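Local coordinates for protein transcriptional regulator (Vibrio virus VP882, PDB 7DWM) that probably binds DNA as a LuxR-type transcriptional regulator and holds the signal molecule 3,5-dimethylpyrazin-2-ol in a PAS-fold pocket, at residues G29-K34 with A76-V81; T106-I111 with G119-G124. All coordinates share one frame; numbering follows the deposited sequence.

Interaction 1: residues G29-K34 with A76-V81; sequences GIKDTK and AQDRLV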
loop_
_atom_site.group_PDB
_atom_site.type_symbol
_atom_site.label_atom_id
_atom_site.label_comp_id
_atom_site.label_asym_id
_atom_site.label_seq_id
_atom_site.Cartn_x
_atom_site.Cartn_y
_atom_site.Cartn_z
ATOM N N GLY A 29 -1.025 -9.862 -16.071
ATOM C CA GLY A 29 -0.459 -10.187 -17.374
ATOM C C GLY A 29 1.050 -10.122 -17.362
ATOM O O GLY A 29 1.669 -9.750 -16.364
ATOM N N ILE A 30 1.640 -10.555 -18.480
ATOM C CA ILE A 30 3.084 -10.496 -18.692
ATOM C C ILE A 30 3.358 -10.087 -20.138
ATOM O O ILE A 30 2.637 -10.477 -21.068
ATOM C CB ILE A 30 3.798 -11.826 -18.321
ATOM C CG1 ILE A 30 3.567 -12.951 -19.341
ATOM C CG2 ILE A 30 3.428 -12.293 -16.931
ATOM C CD1 ILE A 30 4.519 -12.927 -20.519
ATOM N N LYS A 31 4.394 -9.280 -20.326
ATOM C CA LYS A 31 4.881 -8.979 -21.666
ATOM C C LYS A 31 6.388 -9.204 -21.721
ATOM O O LYS A 31 7.031 -9.497 -20.712
ATOM C CB LYS A 31 4.499 -7.568 -22.120
ATOM C CG LYS A 31 4.785 -6.482 -21.140
ATOM C CD LYS A 31 3.598 -5.555 -21.109
ATOM C CE LYS A 31 3.883 -4.355 -20.265
ATOM N NZ LYS A 31 2.869 -3.297 -20.454
ATOM N N ASP A 32 6.943 -9.023 -22.916
ATOM C CA ASP A 32 8.298 -9.426 -23.256
ATOM C C ASP A 32 9.261 -8.250 -23.108
ATOM O O ASP A 32 8.901 -7.176 -22.616
ATOM C CB ASP A 32 8.297 -9.991 -24.679
ATOM C CG ASP A 32 9.553 -10.757 -25.019
ATOM O OD1 ASP A 32 10.212 -10.367 -26.002
ATOM O OD2 ASP A 32 9.877 -11.741 -24.318
ATOM N N THR A 33 10.511 -8.453 -23.538
ATOM C CA THR A 33 11.519 -7.403 -23.539
ATOM C C THR A 33 11.262 -6.366 -24.620
ATOM O O THR A 33 11.914 -5.317 -24.615
ATOM C CB THR A 33 12.919 -7.999 -23.714
ATOM O OG1 THR A 33 13.882 -6.941 -23.801
ATOM C CG2 THR A 33 12.991 -8.838 -24.985
ATOM N N LYS A 34 10.372 -6.652 -25.567
ATOM C CA LYS A 34 9.896 -5.665 -26.521
ATOM C C LYS A 34 8.586 -5.032 -26.065
ATOM O O LYS A 34 7.893 -4.393 -26.867
ATOM C CB LYS A 34 9.749 -6.302 -27.902
ATOM C CG LYS A 34 11.068 -6.479 -28.639
ATOM C CD LYS A 34 11.094 -7.773 -29.430
ATOM C CE LYS A 34 10.686 -7.542 -30.876
ATOM N NZ LYS A 34 10.625 -8.813 -31.650
ATOM N N ALA A 76 8.477 2.425 -21.126
ATOM C CA ALA A 76 9.671 2.928 -20.454
ATOM C C ALA A 76 9.803 2.295 -19.077
ATOM O O ALA A 76 10.853 1.735 -18.735
ATOM C CB ALA A 76 9.627 4.451 -20.357
ATOM N N GLN A 77 8.712 2.310 -18.303
ATOM C CA GLN A 77 8.697 1.597 -17.034
ATOM C C GLN A 77 9.110 0.149 -17.253
ATOM O O GLN A 77 9.986 -0.376 -16.557
ATOM C CB GLN A 77 7.305 1.683 -16.401
ATOM C CG GLN A 77 6.710 3.088 -16.373
ATOM C CD GLN A 77 5.191 3.083 -16.318
ATOM O OE1 GLN A 77 4.559 2.026 -16.343
ATOM N NE2 GLN A 77 4.596 4.271 -16.242
ATOM N N ASP A 78 8.539 -0.477 -18.285
ATOM C CA ASP A 78 8.779 -1.879 -18.599
ATOM C C ASP A 78 10.246 -2.218 -18.817
ATOM O O ASP A 78 10.573 -3.407 -18.900
ATOM C CB ASP A 78 7.987 -2.271 -19.837
ATOM C CG ASP A 78 6.554 -2.578 -19.523
ATOM O OD1 ASP A 78 6.322 -3.484 -18.697
ATOM O OD2 ASP A 78 5.663 -1.908 -20.089
ATOM N N ARG A 79 11.134 -1.230 -18.930
ATOM C CA ARG A 79 12.541 -1.565 -19.094
ATOM C C ARG A 79 13.359 -1.311 -17.833
ATOM O O ARG A 79 14.350 -2.018 -17.606
ATOM C CB ARG A 79 13.139 -0.795 -20.278
ATOM C CG ARG A 79 12.264 -0.831 -21.534
ATOM C CD ARG A 79 12.686 -1.953 -22.468
ATOM N NE ARG A 79 11.976 -3.194 -22.170
ATOM C CZ ARG A 79 10.746 -3.473 -22.587
ATOM N NH1 ARG A 79 10.180 -4.627 -22.262
ATOM N NH2 ARG A 79 10.081 -2.602 -23.332
ATOM N N LEU A 80 12.878 -0.447 -16.932
ATOM C CA LEU A 80 13.619 -0.146 -15.714
ATOM C C LEU A 80 13.305 -1.131 -14.611
ATOM O O LEU A 80 14.090 -1.266 -13.668
ATOM C CB LEU A 80 13.280 1.265 -15.225
ATOM C CG LEU A 80 14.258 2.358 -15.663
ATOM C CD1 LEU A 80 14.220 3.611 -14.736
ATOM C CD2 LEU A 80 15.670 1.788 -15.839
ATOM N N VAL A 81 12.189 -1.838 -14.742
ATOM C CA VAL A 81 12.011 -3.107 -14.053
ATOM C C VAL A 81 13.010 -4.143 -14.558
ATOM O O VAL A 81 13.600 -4.891 -13.765
ATOM C CB VAL A 81 10.548 -3.572 -14.208
ATOM C CG1 VAL A 81 10.132 -3.594 -15.662
ATOM C CG2 VAL A 81 10.358 -4.928 -13.589
#
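Asp78 OD2 is gripped by two ammonium groups: Lys31 NZ reaches it across the contact in a 3.1 Å salt bridge, and Lys107 NZ pairs with it from strand 99-110. The Lys31 and Asp78 side chains meet at about a right angle, the lysine arriving from strand 28-32 and the carboxylate from helix 71-80. With CG lodged between the backbone N and the carbonyl carbon (chi1 49°) and a bend at chi2, the lysine chain swings off the strand toward the helix. Lys31 NZ has a second anionic partner in Asp60, so the amine is shared by two carboxylates. The other carboxylate oxygen of Asp78 is bound by the hydroxyl of Thr120, which limits rotation of the group; the nearby lysines would be expected to favour its ionised form.

Arg79, one residue on, reaches the more exposed side of the contact. Its chain bends at chi2 and again at chi3 (-95° and 90°), which folds the guanidinium toward the turn after the strand. There the carbonyl oxygen of Thr33 sits over one face of the group, with Thr33 O 3.0 Å from Arg79 CZ, an approach above the plane and not a hydrogen bond. Asp32 O lies near the edge, 2.9 Å from Arg79 NH1. The opposite face is backed by Asp78 CB, 3.8 Å from the plane and displaced from the centre of the group, while Arg79 NE makes a salt bridge to Glu82.

The contact thus runs from exposed Thr33 and Lys34 inward to buried Lys31 and Asp78. At that inner end Lys31 NZ also makes a weak hydrogen bond to OAI of the bound dimethylpyrazinol, so the charged network borders the ligand pocket enclosed between sheet and helix in this PAS domain.

Interaction 2: residues T106-I111 with G119-G124; sequences TKTPLI and GTIFHG. With A1U (3,5-dimethylpyrazin-2-ol), chain C.
Ile121 fills the tightly packed middle of this antiparallel pair, its terminal methyl lying against the methyl of Thr108 and against Leu110, where Ile121 CD1 is 3.7 Å from Leu110 CB. Ile121 and Thr108 extend alongside one another from the same face of the sheet, whereas Leu110 crosses the isoleucine at about a right angle. The isoleucine has CG1 beside its backbone N (chi1 -42°), which carries CD1 over to the neighbouring strand. The two backbones are joined here by Thr108 N to Ile121 O and the return bond from Ile121 N to Thr108 O, both 2.9 Å and nearly straight.

At the Thr106 end the backbone stays fully bonded, Thr106 N to His123 O at 2.7 Å and His123 N to Thr106 O at 2.9 Å. What is looser there is the side chain of the partly exposed threonine, whose hydroxyl adds only a weak 3.4 Å bond from Thr106 OG1 to His123 O. Toward Gly119 the register becomes less regular.

Lys107 and Phe122 form a non-hydrogen-bonded pair on the other face, where the ligand lies. Methyl CAH of the dimethylpyrazinol sits over the centre of the Phe122 ring, 3.7 Å above its plane. Lys107 NZ makes a weak 3.4 Å hydrogen bond to OAI of the ligand, its stronger hold being on Gln77.

Strand 28-32 flanks the 119-124 side, where Trp28 stacks on His123, and strand 88-96 flanks the 106-111 side; helix 71-80 approaches the Lys107 face, while Gln24 of the second subunit packs on Thr108.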
loop_
_atom_site.group_PDB
_atom_site.type_symbol
_atom_site.label_atom_id
_atom_site.label_comp_id
_atom_site.label_asym_id
_atom_site.label_seq_id
_atom_site.Cartn_x
_atom_site.Cartn_y
_atom_site.Cartn_z
ATOM N N THR A 106 1.562 -2.927 -10.477
ATOM C CA THR A 106 2.839 -3.400 -9.955
ATOM C C THR A 106 3.568 -4.210 -11.024
ATOM O O THR A 106 3.064 -5.245 -11.476
ATOM C CB THR A 106 2.624 -4.244 -8.697
ATOM O OG1 THR A 106 2.242 -5.574 -9.060
ATOM C CG2 THR A 106 1.544 -3.628 -7.837
ATOM N N LYS A 107 4.747 -3.735 -11.426
ATOM C CA LYS A 107 5.517 -4.378 -12.483
ATOM C C LYS A 107 6.808 -4.951 -11.917
ATOM O O LYS A 107 7.586 -4.235 -11.274
ATOM C CB LYS A 107 5.792 -3.391 -13.615
ATOM C CG LYS A 107 4.524 -2.662 -14.034
ATOM C CD LYS A 107 4.768 -1.427 -14.888
ATOM C CE LYS A 107 5.177 -1.800 -16.301
ATOM N NZ LYS A 107 5.185 -0.616 -17.204
ATOM N N THR A 108 7.006 -6.248 -12.151
ATOM C CA THR A 108 8.076 -7.079 -11.628
ATOM C C THR A 108 8.843 -7.745 -12.767
ATOM O O THR A 108 8.266 -8.042 -13.812
ATOM C CB THR A 108 7.522 -8.157 -10.687
ATOM O OG1 THR A 108 8.607 -8.935 -10.170
ATOM C CG2 THR A 108 6.523 -9.049 -11.423
ATOM N N PRO A 109 10.143 -7.975 -12.585
ATOM C CA PRO A 109 10.905 -8.713 -13.608
ATOM C C PRO A 109 10.420 -10.151 -13.754
ATOM O O PRO A 109 10.121 -10.834 -12.773
ATOM C CB PRO A 109 12.346 -8.656 -13.083
ATOM C CG PRO A 109 12.357 -7.574 -12.027
ATOM C CD PRO A 109 10.979 -7.558 -11.452
ATOM N N LEU A 110 10.348 -10.613 -14.999
ATOM C CA LEU A 110 9.959 -11.991 -15.299
ATOM C C LEU A 110 11.179 -12.900 -15.376
ATOM O O LEU A 110 11.975 -12.836 -16.325
ATOM C CB LEU A 110 9.121 -12.056 -16.571
ATOM C CG LEU A 110 8.517 -13.443 -16.820
ATOM C CD1 LEU A 110 7.092 -13.380 -17.351
ATOM C CD2 LEU A 110 9.362 -14.226 -17.778
ATOM N N ILE A 111 11.369 -13.694 -14.334
ATOM C CA ILE A 111 12.366 -14.760 -14.332
ATOM C C ILE A 111 11.657 -16.099 -14.389
ATOM O O ILE A 111 10.517 -16.255 -13.942
ATOM C CB ILE A 111 13.280 -14.605 -13.097
ATOM C CG1 ILE A 111 13.689 -13.145 -12.900
ATOM C CG2 ILE A 111 14.504 -15.502 -13.185
ATOM C CD1 ILE A 111 12.840 -12.396 -11.908
ATOM N N GLY A 119 11.006 -10.640 -19.634
ATOM C CA GLY A 119 10.122 -9.506 -19.788
ATOM C C GLY A 119 9.666 -9.010 -18.435
ATOM O O GLY A 119 10.475 -8.898 -17.512
ATOM N N THR A 120 8.373 -8.744 -18.285
ATOM C CA THR A 120 7.829 -8.254 -17.028
ATOM C C THR A 120 6.454 -8.856 -16.788
ATOM O O THR A 120 5.748 -9.229 -17.730
ATOM C CB THR A 120 7.707 -6.720 -16.998
ATOM O OG1 THR A 120 6.733 -6.291 -17.957
ATOM C CG2 THR A 120 9.039 -6.049 -17.306
ATOM N N ILE A 121 6.087 -8.940 -15.510
ATOM C CA ILE A 121 4.739 -9.271 -15.067
ATOM C C ILE A 121 4.140 -8.004 -14.479
ATOM O O ILE A 121 4.827 -7.255 -13.774
ATOM C CB ILE A 121 4.715 -10.410 -14.023
ATOM C CG1 ILE A 121 5.683 -11.537 -14.391
ATOM C CG2 ILE A 121 3.295 -10.932 -13.790
ATOM C CD1 ILE A 121 6.953 -11.511 -13.587
ATOM N N PHE A 122 2.871 -7.749 -14.784
ATOM C CA PHE A 122 2.160 -6.604 -14.245
ATOM C C PHE A 122 0.896 -7.080 -13.547
ATOM O O PHE A 122 0.176 -7.960 -14.049
ATOM C CB PHE A 122 1.830 -5.558 -15.336
ATOM C CG PHE A 122 0.899 -6.053 -16.409
ATOM C CD1 PHE A 122 1.397 -6.491 -17.625
ATOM C CD2 PHE A 122 -0.476 -6.046 -16.220
ATOM C CE1 PHE A 122 0.547 -6.940 -18.616
ATOM C CE2 PHE A 122 -1.328 -6.500 -17.205
ATOM C CZ PHE A 122 -0.817 -6.941 -18.408
ATOM N N HIS A 123 0.664 -6.507 -12.365
ATOM C CA HIS A 123 -0.503 -6.760 -11.529
ATOM C C HIS A 123 -1.217 -5.426 -11.297
ATOM O O HIS A 123 -0.631 -4.529 -10.654
ATOM C CB HIS A 123 -0.107 -7.420 -10.211
ATOM C CG HIS A 123 -1.261 -7.701 -9.298
ATOM N ND1 HIS A 123 -1.117 -7.811 -7.931
ATOM C CD2 HIS A 123 -2.575 -7.901 -9.555
ATOM C CE1 HIS A 123 -2.294 -8.064 -7.385
ATOM N NE2 HIS A 123 -3.195 -8.123 -8.349
ATOM N N GLY A 124 -2.405 -5.295 -11.802
ATOM C CA GLY A 124 -3.215 -4.091 -11.631
ATOM C C GLY A 124 -4.224 -4.277 -10.507
ATOM O O GLY A 124 -4.922 -5.290 -10.454
HETATM C CAB A1U C . -0.976 0.572 -17.412
HETATM C CAC A1U C . -1.978 -0.266 -17.961
HETATM C CAE A1U C . -0.326 -1.835 -18.512
HETATM C CAF A1U C . 0.602 -0.935 -17.946
HETATM C CAG A1U C . -3.415 0.179 -17.935
HETATM C CAH A1U C . 0.073 -3.153 -19.103
HETATM N NAA A1U C . 0.345 0.252 -17.398
HETATM N NAD A1U C . -1.621 -1.467 -18.503
HETATM O OAI A1U C . 1.944 -1.362 -17.977
#

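Overall arrangement
From the N terminus, strand 28-32 comes first, and interaction 1 brings helix 71-80 back to it, closing a loop of 41 residues. The chain then passes through strand 88-96 into interaction 2, a hairpin with just seven residues between its segments. The two contacts are in series, neither nested nor crossed, yet their centres lie about 7 Å apart. Strand 119-126 returns beside strand 28-32, where Gly29 O probably accepts a hydrogen bond from Phe122 N, 2.8 Å away. Val81 packs on Thr120 and Pro109. Together they tie first strand, helix and hairpin around one ligand pocket.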